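Local coordinates for type IV pilus assembly protein PilF (Thermus thermophilus HB8, PDB 5OIU) that probably hydrolyses ATP as a hexameric motor of the P-loop NTPase class, powering the assembly of type IV pili, at residues Glu132-Val137 with Gly143-Thr148; Ser156-Ser161 with Gly271-Arg276. All blocks are in the same frame, centred on the assembly; numbering follows the deposited sequence.

Contact 1: Glu132-Val137 with Gly143-Thr148; sequences ERFKEV and GIFLIT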
ATOM      1  N   GLU C 132      -9.475 -31.109 -18.991  1.00 45.94           N
ATOM      2  CA  GLU C 132      -9.950 -31.931 -17.884  1.00 50.29           C
ATOM      3  C   GLU C 132     -10.021 -31.133 -16.590  1.00 49.35           C
ATOM      4  O   GLU C 132     -10.930 -31.333 -15.779  1.00 52.41           O
ATOM      5  CB  GLU C 132      -9.051 -33.155 -17.709  1.00 52.06           C
ATOM      6  CG  GLU C 132      -8.954 -34.031 -18.946  1.00 57.61           C
ATOM      7  CD  GLU C 132     -10.302 -34.596 -19.392  1.00 65.23           C
ATOM      8  OE1 GLU C 132     -11.230 -34.690 -18.555  1.00 64.33           O
ATOM      9  OE2 GLU C 132     -10.429 -34.959 -20.587  1.00 66.62           O
ATOM     10  N   ARG C 133      -9.074 -30.228 -16.370  1.00 48.97           N
ATOM     11  CA  ARG C 133      -9.191 -29.371 -15.204  1.00 49.10           C
ATOM     12  C   ARG C 133     -10.308 -28.352 -15.399  1.00 43.76           C
ATOM     13  O   ARG C 133     -10.951 -27.943 -14.425  1.00 44.43           O
ATOM     14  CB  ARG C 133      -7.828 -28.731 -14.901  1.00 50.72           C
ATOM     15  CG  ARG C 133      -6.681 -29.757 -14.928  1.00 56.98           C
ATOM     16  CD  ARG C 133      -5.569 -29.497 -13.897  1.00 71.66           C
ATOM     17  NE  ARG C 133      -5.384 -28.076 -13.592  1.00 85.23           N
ATOM     18  CZ  ARG C 133      -4.218 -27.508 -13.262  1.00 81.40           C
ATOM     19  NH1 ARG C 133      -3.113 -28.248 -13.187  1.00 76.77           N
ATOM     20  NH2 ARG C 133      -4.155 -26.192 -13.020  1.00 66.12           N
ATOM     21  N   PHE C 134     -10.619 -28.015 -16.652  1.00 44.46           N
ATOM     22  CA  PHE C 134     -11.694 -27.068 -16.949  1.00 41.49           C
ATOM     23  C   PHE C 134     -13.059 -27.660 -16.629  1.00 42.43           C
ATOM     24  O   PHE C 134     -13.893 -27.008 -15.981  1.00 42.88           O
ATOM     25  CB  PHE C 134     -11.613 -26.660 -18.419  1.00 40.14           C
ATOM     26  CG  PHE C 134     -12.785 -25.846 -18.902  1.00 39.96           C
ATOM     27  CD1 PHE C 134     -12.969 -24.545 -18.466  1.00 33.56           C
ATOM     28  CD2 PHE C 134     -13.682 -26.368 -19.824  1.00 34.68           C
ATOM     29  CE1 PHE C 134     -14.036 -23.793 -18.925  1.00 34.14           C
ATOM     30  CE2 PHE C 134     -14.752 -25.612 -20.291  1.00 35.64           C
ATOM     31  CZ  PHE C 134     -14.929 -24.328 -19.842  1.00 35.16           C
ATOM     32  N   LYS C 135     -13.318 -28.881 -17.123  1.00 44.90           N
ATOM     33  CA  LYS C 135     -14.523 -29.631 -16.763  1.00 45.48           C
ATOM     34  C   LYS C 135     -14.668 -29.730 -15.251  1.00 44.89           C
ATOM     35  O   LYS C 135     -15.767 -29.607 -14.696  1.00 44.14           O
ATOM     36  CB  LYS C 135     -14.458 -31.044 -17.354  1.00 43.46           C
ATOM     37  CG  LYS C 135     -15.117 -31.246 -18.701  1.00 48.01           C
ATOM     38  CD  LYS C 135     -14.948 -32.706 -19.165  1.00 54.14           C
ATOM     39  CE  LYS C 135     -15.518 -33.703 -18.156  1.00 52.67           C
ATOM     40  NZ  LYS C 135     -15.216 -35.117 -18.525  1.00 53.58           N
ATOM     41  N   GLU C 136     -13.558 -29.969 -14.571  1.00 44.15           N
ATOM     42  CA  GLU C 136     -13.603 -30.119 -13.133  1.00 47.99           C
ATOM     43  C   GLU C 136     -13.951 -28.801 -12.445  1.00 44.82           C
ATOM     44  O   GLU C 136     -14.666 -28.805 -11.441  1.00 46.86           O
ATOM     45  CB  GLU C 136     -12.269 -30.691 -12.672  1.00 47.61           C
ATOM     46  CG  GLU C 136     -12.040 -30.692 -11.196  1.00 54.48           C
ATOM     47  CD  GLU C 136     -10.711 -31.326 -10.869  1.00 73.16           C
ATOM     48  OE1 GLU C 136     -10.091 -31.881 -11.817  1.00 67.26           O
ATOM     49  OE2 GLU C 136     -10.302 -31.280  -9.678  1.00 87.97           O
ATOM     50  N   VAL C 137     -13.507 -27.663 -12.982  1.00 45.90           N
ATOM     51  CA  VAL C 137     -13.876 -26.385 -12.370  1.00 44.66           C
ATOM     52  C   VAL C 137     -15.376 -26.139 -12.494  1.00 41.30           C
ATOM     53  O   VAL C 137     -16.050 -25.819 -11.507  1.00 34.19           O
ATOM     54  CB  VAL C 137     -13.069 -25.231 -12.984  1.00 43.00           C
ATOM     55  CG1 VAL C 137     -13.535 -23.896 -12.401  1.00 43.46           C
ATOM     56  CG2 VAL C 137     -11.603 -25.429 -12.718  1.00 45.60           C
ATOM     57  N   GLY C 143     -19.329 -21.594  -5.926  1.00 35.24           N
ATOM     58  CA  GLY C 143     -18.157 -20.787  -6.193  1.00 38.84           C
ATOM     59  C   GLY C 143     -18.370 -19.875  -7.393  1.00 40.80           C
ATOM     60  O   GLY C 143     -19.334 -20.000  -8.158  1.00 35.76           O
ATOM     61  N   ILE C 144     -17.456 -18.921  -7.531  1.00 36.94           N
ATOM     62  CA  ILE C 144     -17.464 -17.989  -8.654  1.00 36.32           C
ATOM     63  C   ILE C 144     -16.325 -18.363  -9.587  1.00 35.00           C
ATOM     64  O   ILE C 144     -15.173 -18.507  -9.159  1.00 39.31           O
ATOM     65  CB  ILE C 144     -17.373 -16.522  -8.196  1.00 36.51           C
ATOM     66  CG1 ILE C 144     -17.370 -15.580  -9.391  1.00 31.23           C
ATOM     67  CG2 ILE C 144     -16.188 -16.280  -7.257  1.00 34.89           C
ATOM     68  CD1 ILE C 144     -18.055 -14.259  -9.080  1.00 28.29           C
ATOM     69  N   PHE C 145     -16.664 -18.583 -10.848  1.00 33.08           N
ATOM     70  CA  PHE C 145     -15.707 -18.906 -11.896  1.00 35.53           C
ATOM     71  C   PHE C 145     -15.672 -17.716 -12.842  1.00 34.04           C
ATOM     72  O   PHE C 145     -16.716 -17.307 -13.357  1.00 32.20           O
ATOM     73  CB  PHE C 145     -16.119 -20.192 -12.607  1.00 32.67           C
ATOM     74  CG  PHE C 145     -15.252 -20.552 -13.736  1.00 34.48           C
ATOM     75  CD1 PHE C 145     -13.889 -20.370 -13.653  1.00 37.05           C
ATOM     76  CD2 PHE C 145     -15.796 -21.077 -14.897  1.00 35.23           C
ATOM     77  CE1 PHE C 145     -13.072 -20.687 -14.706  1.00 35.88           C
ATOM     78  CE2 PHE C 145     -14.981 -21.404 -15.959  1.00 34.39           C
ATOM     79  CZ  PHE C 145     -13.619 -21.218 -15.863  1.00 34.94           C
ATOM     80  N   LEU C 146     -14.495 -17.116 -13.004  1.00 38.17           N
ATOM     81  CA  LEU C 146     -14.356 -15.868 -13.752  1.00 38.49           C
ATOM     82  C   LEU C 146     -13.820 -16.158 -15.139  1.00 33.46           C
ATOM     83  O   LEU C 146     -12.805 -16.849 -15.281  1.00 36.52           O
ATOM     84  CB  LEU C 146     -13.424 -14.888 -13.043  1.00 37.39           C
ATOM     85  CG  LEU C 146     -13.884 -14.310 -11.714  1.00 37.65           C
ATOM     86  CD1 LEU C 146     -12.845 -13.317 -11.191  1.00 31.93           C
ATOM     87  CD2 LEU C 146     -15.260 -13.666 -11.874  1.00 34.28           C
ATOM     88  N   ILE C 147     -14.516 -15.654 -16.156  1.00 36.79           N
ATOM     89  CA  ILE C 147     -14.052 -15.712 -17.541  1.00 39.75           C
ATOM     90  C   ILE C 147     -13.522 -14.339 -17.906  1.00 36.91           C
ATOM     91  O   ILE C 147     -14.226 -13.334 -17.766  1.00 37.50           O
ATOM     92  CB  ILE C 147     -15.167 -16.119 -18.522  1.00 39.15           C
ATOM     93  CG1 ILE C 147     -15.981 -17.318 -18.013  1.00 33.15           C
ATOM     94  CG2 ILE C 147     -14.568 -16.325 -19.924  1.00 32.70           C
ATOM     95  CD1 ILE C 147     -15.191 -18.561 -17.812  1.00 35.93           C
ATOM     96  N   THR C 148     -12.305 -14.295 -18.403  1.00 38.41           N
ATOM     97  CA  THR C 148     -11.624 -13.021 -18.495  1.00 42.67           C
ATOM     98  C   THR C 148     -10.848 -12.941 -19.803  1.00 43.61           C
ATOM     99  O   THR C 148     -10.411 -13.952 -20.372  1.00 38.51           O
ATOM    100  CB  THR C 148     -10.714 -12.808 -17.251  1.00 43.97           C
ATOM    101  OG1 THR C 148     -10.333 -11.429 -17.135  1.00 49.50           O
ATOM    102  CG2 THR C 148      -9.470 -13.654 -17.316  1.00 36.16           C
TER
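One side of the mixed sheet in this P-loop ATPase is met by helix 128-138 through V137 and F134, which both pack on F145 of strand 143-148. The ring of F145 is approached in two different ways. V137 comes over one face: its CG1 lies 3.8 Å from CD1 of F145 and 4.0 Å from the ring centroid, only 18° off the ring normal, which is a CH-pi contact displaced toward the rim. F134 comes to the edge instead, its CE1 near the plane of the F145 ring and 3.9 Å from F145 CE2. The two phenylalanine side chains cross at about a right angle, and no hydrogen bond links the segments, so apolar surface alone joins them. With CG of F145 turned anti to the backbone N (chi1 177°), the ring stands off the strand toward the helix. Strand 143-148 is a central parallel strand whose C-terminal end runs into the Walker A loop, and helix 128-138 precedes it in the chain. The same apolar layer takes in I162 of helix 155-166, which touches both phenylalanines, while F126 stacks on F134. With an alanine in place of F145, V137 CG1 would probably lose the ring face on which it rests and F134 CE1 the ring edge that it packs against, opening a gap between helix and strand. On the flank, strand 328-336 adds L334 against F134 and V336 against V137.

Contact 2: Ser156-Ser161 with Gly271-Arg276; sequences SFTTFS and GVLSQR. With MG (magnesium ion), chain R; ATP (adenosine-5'-triphosphate), chain Q.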
ATOM      1  N   SER C 156     -18.176 -14.290 -23.837  1.00 39.17           N
ATOM      2  CA  SER C 156     -19.572 -14.702 -23.806  1.00 37.31           C
ATOM      3  C   SER C 156     -19.780 -16.036 -24.521  1.00 38.46           C
ATOM      4  O   SER C 156     -20.585 -16.867 -24.085  1.00 38.31           O
ATOM      5  CB  SER C 156     -20.440 -13.611 -24.406  1.00 34.11           C
ATOM      6  OG  SER C 156     -20.493 -12.546 -23.492  1.00 43.52           O
ATOM      7  N   PHE C 157     -19.058 -16.270 -25.609  1.00 38.80           N
ATOM      8  CA  PHE C 157     -19.203 -17.527 -26.327  1.00 39.54           C
ATOM      9  C   PHE C 157     -18.775 -18.697 -25.456  1.00 36.43           C
ATOM     10  O   PHE C 157     -19.459 -19.724 -25.398  1.00 38.29           O
ATOM     11  CB  PHE C 157     -18.385 -17.467 -27.608  1.00 35.43           C
ATOM     12  CG  PHE C 157     -18.681 -18.552 -28.587  1.00 38.44           C
ATOM     13  CD1 PHE C 157     -19.742 -18.429 -29.482  1.00 44.95           C
ATOM     14  CD2 PHE C 157     -17.851 -19.671 -28.673  1.00 37.98           C
ATOM     15  CE1 PHE C 157     -19.998 -19.418 -30.439  1.00 45.85           C
ATOM     16  CE2 PHE C 157     -18.092 -20.658 -29.624  1.00 43.18           C
ATOM     17  CZ  PHE C 157     -19.170 -20.536 -30.509  1.00 41.52           C
ATOM     18  N   THR C 158     -17.645 -18.558 -24.760  1.00 34.09           N
ATOM     19  CA  THR C 158     -17.221 -19.593 -23.817  1.00 35.70           C
ATOM     20  C   THR C 158     -18.236 -19.763 -22.689  1.00 37.57           C
ATOM     21  O   THR C 158     -18.602 -20.891 -22.334  1.00 35.99           O
ATOM     22  CB  THR C 158     -15.842 -19.241 -23.254  1.00 33.90           C
ATOM     23  OG1 THR C 158     -14.863 -19.470 -24.265  1.00 34.77           O
ATOM     24  CG2 THR C 158     -15.506 -20.072 -22.005  1.00 33.36           C
ATOM     25  N   THR C 159     -18.719 -18.645 -22.143  1.00 34.32           N
ATOM     26  CA  THR C 159     -19.643 -18.673 -21.012  1.00 39.09           C
ATOM     27  C   THR C 159     -20.897 -19.479 -21.330  1.00 41.09           C
ATOM     28  O   THR C 159     -21.318 -20.335 -20.540  1.00 33.80           O
ATOM     29  CB  THR C 159     -20.008 -17.242 -20.628  1.00 37.82           C
ATOM     30  OG1 THR C 159     -18.867 -16.613 -20.006  1.00 37.28           O
ATOM     31  CG2 THR C 159     -21.204 -17.231 -19.709  1.00 28.83           C
ATOM     32  N   PHE C 160     -21.493 -19.238 -22.503  1.00 41.99           N
ATOM     33  CA  PHE C 160     -22.753 -19.895 -22.830  1.00 40.81           C
ATOM     34  C   PHE C 160     -22.556 -21.362 -23.165  1.00 42.01           C
ATOM     35  O   PHE C 160     -23.432 -22.185 -22.869  1.00 36.27           O
ATOM     36  CB  PHE C 160     -23.435 -19.152 -23.957  1.00 38.04           C
ATOM     37  CG  PHE C 160     -24.210 -17.997 -23.472  1.00 44.50           C
ATOM     38  CD1 PHE C 160     -25.479 -18.180 -22.940  1.00 46.15           C
ATOM     39  CD2 PHE C 160     -23.649 -16.733 -23.459  1.00 44.17           C
ATOM     40  CE1 PHE C 160     -26.201 -17.101 -22.448  1.00 46.73           C
ATOM     41  CE2 PHE C 160     -24.364 -15.649 -22.972  1.00 48.31           C
ATOM     42  CZ  PHE C 160     -25.642 -15.831 -22.468  1.00 47.05           C
ATOM     43  N   SER C 161     -21.409 -21.705 -23.754  1.00 40.37           N
ATOM     44  CA  SER C 161     -21.030 -23.106 -23.872  1.00 36.43           C
ATOM     45  C   SER C 161     -21.031 -23.798 -22.512  1.00 39.23           C
ATOM     46  O   SER C 161     -21.542 -24.914 -22.377  1.00 37.85           O
ATOM     47  CB  SER C 161     -19.656 -23.201 -24.516  1.00 36.27           C
ATOM     48  OG  SER C 161     -19.360 -24.538 -24.829  1.00 41.08           O
ATOM     49  N   GLY C 271     -11.879 -20.530  -9.842  1.00 40.26           N
ATOM     50  CA  GLY C 271     -10.940 -20.512 -10.946  1.00 37.60           C
ATOM     51  C   GLY C 271     -11.126 -19.276 -11.797  1.00 38.82           C
ATOM     52  O   GLY C 271     -12.151 -18.583 -11.715  1.00 38.13           O
ATOM     53  N   VAL C 272     -10.101 -19.007 -12.613  1.00 37.85           N
ATOM     54  CA  VAL C 272     -10.118 -17.905 -13.568  1.00 39.08           C
ATOM     55  C   VAL C 272      -9.682 -18.436 -14.922  1.00 40.24           C
ATOM     56  O   VAL C 272      -8.638 -19.088 -15.033  1.00 40.93           O
ATOM     57  CB  VAL C 272      -9.211 -16.738 -13.137  1.00 39.01           C
ATOM     58  CG1 VAL C 272      -9.381 -15.565 -14.085  1.00 31.12           C
ATOM     59  CG2 VAL C 272      -9.550 -16.305 -11.726  1.00 42.63           C
ATOM     60  N   LEU C 273     -10.478 -18.164 -15.946  1.00 36.40           N
ATOM     61  CA  LEU C 273     -10.128 -18.502 -17.316  1.00 36.14           C
ATOM     62  C   LEU C 273      -9.846 -17.215 -18.069  1.00 40.40           C
ATOM     63  O   LEU C 273     -10.715 -16.336 -18.134  1.00 40.55           O
ATOM     64  CB  LEU C 273     -11.248 -19.269 -18.005  1.00 33.28           C
ATOM     65  CG  LEU C 273     -10.846 -19.540 -19.440  1.00 34.96           C
ATOM     66  CD1 LEU C 273      -9.796 -20.629 -19.427  1.00 38.51           C
ATOM     67  CD2 LEU C 273     -12.050 -19.959 -20.244  1.00 34.30           C
ATOM     68  N   SER C 274      -8.645 -17.108 -18.634  1.00 38.84           N
ATOM     69  CA  SER C 274      -8.279 -16.019 -19.529  1.00 38.00           C
ATOM     70  C   SER C 274      -8.152 -16.544 -20.943  1.00 32.80           C
ATOM     71  O   SER C 274      -7.588 -17.621 -21.157  1.00 37.83           O
ATOM     72  CB  SER C 274      -6.952 -15.376 -19.123  1.00 41.82           C
ATOM     73  OG  SER C 274      -6.805 -14.149 -19.795  1.00 40.14           O
ATOM     74  N   GLN C 275      -8.644 -15.791 -21.921  1.00 28.78           N
ATOM     75  CA  GLN C 275      -8.508 -16.326 -23.264  1.00 33.23           C
ATOM     76  C   GLN C 275      -8.268 -15.236 -24.308  1.00 34.20           C
ATOM     77  O   GLN C 275      -8.453 -14.040 -24.063  1.00 31.30           O
ATOM     78  CB  GLN C 275      -9.727 -17.187 -23.632  1.00 41.24           C
ATOM     79  CG  GLN C 275     -11.089 -16.512 -23.650  1.00 31.38           C
ATOM     80  CD  GLN C 275     -12.169 -17.506 -24.104  1.00 37.43           C
ATOM     81  OE1 GLN C 275     -12.520 -18.441 -23.381  1.00 33.50           O
ATOM     82  NE2 GLN C 275     -12.670 -17.319 -25.315  1.00 35.32           N
ATOM     83  N   ARG C 276      -7.820 -15.695 -25.478  1.00 31.27           N
ATOM     84  CA  ARG C 276      -7.602 -14.883 -26.667  1.00 38.58           C
ATOM     85  C   ARG C 276      -8.130 -15.624 -27.889  1.00 37.25           C
ATOM     86  O   ARG C 276      -8.176 -16.859 -27.920  1.00 37.35           O
ATOM     87  CB  ARG C 276      -6.110 -14.575 -26.896  1.00 36.69           C
ATOM     88  CG  ARG C 276      -5.453 -13.869 -25.766  1.00 34.54           C
ATOM     89  CD  ARG C 276      -6.116 -12.529 -25.525  1.00 32.56           C
ATOM     90  NE  ARG C 276      -5.229 -11.703 -24.716  1.00 41.76           N
ATOM     91  CZ  ARG C 276      -5.161 -11.784 -23.390  1.00 50.12           C
ATOM     92  NH1 ARG C 276      -5.962 -12.630 -22.726  1.00 43.49           N
ATOM     93  NH2 ARG C 276      -4.303 -11.013 -22.727  1.00 44.11           N
TER
HETATM   94 MG    MG R 502     -19.324 -10.789 -24.192  1.00 47.16          MG
HETATM   95  PG  ATP Q 501     -17.360  -8.580 -25.598  1.00 47.22           P
HETATM   96  O1G ATP Q 501     -16.017  -8.026 -25.131  1.00 43.15           O
HETATM   97  O2G ATP Q 501     -18.289  -8.974 -24.469  1.00 51.41           O
HETATM   98  O3G ATP Q 501     -18.057  -7.749 -26.644  1.00 50.20           O
HETATM   99  PB  ATP Q 501     -16.699 -11.364 -25.882  1.00 43.61           P
HETATM  100  O1B ATP Q 501     -15.362 -11.303 -25.190  1.00 38.43           O
HETATM  101  O2B ATP Q 501     -17.923 -11.889 -25.170  1.00 44.63           O
HETATM  102  O3B ATP Q 501     -17.051  -9.910 -26.471  1.00 37.20           O
HETATM  103  PA  ATP Q 501     -17.804 -12.922 -27.951  1.00 44.46           P
HETATM  104  O1A ATP Q 501     -18.294 -14.245 -27.426  1.00 44.10           O
HETATM  105  O2A ATP Q 501     -18.804 -11.807 -28.137  1.00 52.17           O
HETATM  106  O3A ATP Q 501     -16.537 -12.302 -27.175  1.00 36.64           O
HETATM  107  O5' ATP Q 501     -17.158 -13.306 -29.367  1.00 51.67           O
HETATM  108  C5' ATP Q 501     -16.605 -12.327 -30.243  1.00 45.67           C
HETATM  109  C4' ATP Q 501     -16.548 -12.963 -31.626  1.00 47.91           C
HETATM  110  O4' ATP Q 501     -15.632 -14.063 -31.643  1.00 38.08           O
HETATM  111  C3' ATP Q 501     -17.914 -13.502 -32.000  1.00 48.62           C
HETATM  112  O3' ATP Q 501     -18.083 -13.135 -33.383  1.00 58.32           O
HETATM  113  C2' ATP Q 501     -17.784 -15.002 -31.749  1.00 45.41           C
HETATM  114  O2' ATP Q 501     -18.679 -15.818 -32.527  1.00 47.55           O
HETATM  115  C1' ATP Q 501     -16.299 -15.267 -32.012  1.00 40.76           C
HETATM  116  N9  ATP Q 501     -15.746 -16.362 -31.191  1.00 43.85           N
HETATM  117  C8  ATP Q 501     -15.871 -16.457 -29.849  1.00 41.81           C
HETATM  118  N7  ATP Q 501     -15.244 -17.569 -29.382  1.00 36.81           N
HETATM  119  C5  ATP Q 501     -14.710 -18.213 -30.432  1.00 35.97           C
HETATM  120  C6  ATP Q 501     -13.922 -19.451 -30.625  1.00 37.59           C
HETATM  121  N6  ATP Q 501     -13.584 -20.243 -29.576  1.00 35.66           N
HETATM  122  N1  ATP Q 501     -13.550 -19.767 -31.882  1.00 38.36           N
HETATM  123  C2  ATP Q 501     -13.884 -18.980 -32.927  1.00 43.36           C
HETATM  124  N3  ATP Q 501     -14.596 -17.839 -32.827  1.00 43.40           N
HETATM  125  C4  ATP Q 501     -15.035 -17.407 -31.625  1.00 39.20           C
HETATM  126  O   HOH W   1     -20.059 -10.698 -26.051  1.00 44.55           O
HETATM  127  O   HOH W   2     -21.044  -9.807 -23.406  1.00 34.65           O
HETATM  128  O   HOH W   3     -18.663 -10.467 -22.407  1.00 45.06           O
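T158 OG1 donates to OE1 of Q275 at 2.7 Å, joining the helix that follows the Walker A loop to strand 269-281. The hydroxyl arrives in the plane of the Q275 carboxamide, on a lone pair of OE1, with a C=O...donor angle of 110°. Q275 reaches it with an extended chain beyond CG, and its NE2 bonds to the carbonyl O of S153, so both ends of the amide are engaged and its rotation is fixed. T158 divides its two branches: while OG1 serves Q275, CG2, anti to the backbone N, meets CD2 of L273 tip to tip at 3.9 Å.

The N-terminal end of the same helix holds ATP. S156, in the position of the Walker A serine, uses both its backbone and its side chain. Its N donates to ATP O2B at 2.8 Å, with an N-H...acceptor angle of 163°, and its OG binds the magnesium ion at 2.2 Å. O2B and O2G of the nucleotide and three waters bring the metal to six ligands. F157 N adds a more bent bond to ATP O1A. The side chain of F157 reaches the adenine, with F157 CD2 3.4 Å from ATP N7. K155 NZ and the amides of G152 and G154 also hydrogen-bond to the nucleotide. Magnesium and the lysine probably offset much of the phosphate charge, with backbone amides solvating the oxygens, while the carboxamide of Q275, bonded to both T158 and S153, ties the phosphate-binding loop and its helix to the central sheet.

Contacts 1 and 2 lie with their centres about 9 Å apart and share one sheet, in which strands 143-148 and 269-281 are parallel neighbours. Probable backbone hydrogen bonds join them, L273 N to L146 O at 2.8 Å and T148 N to L273 O at 2.6 Å, and the side chain of F145 from contact 1 touches L273 from contact 2. Strand 143-148 also leads through the Walker A loop into helix 155-166. Contact 2 borders the nucleotide site, since its helix segment carries S156 and F157 of the ATP pocket, whereas contact 1 lies farther from the nucleotide: the side chain of F134 stays about 11 Å from ATP at nearest atoms.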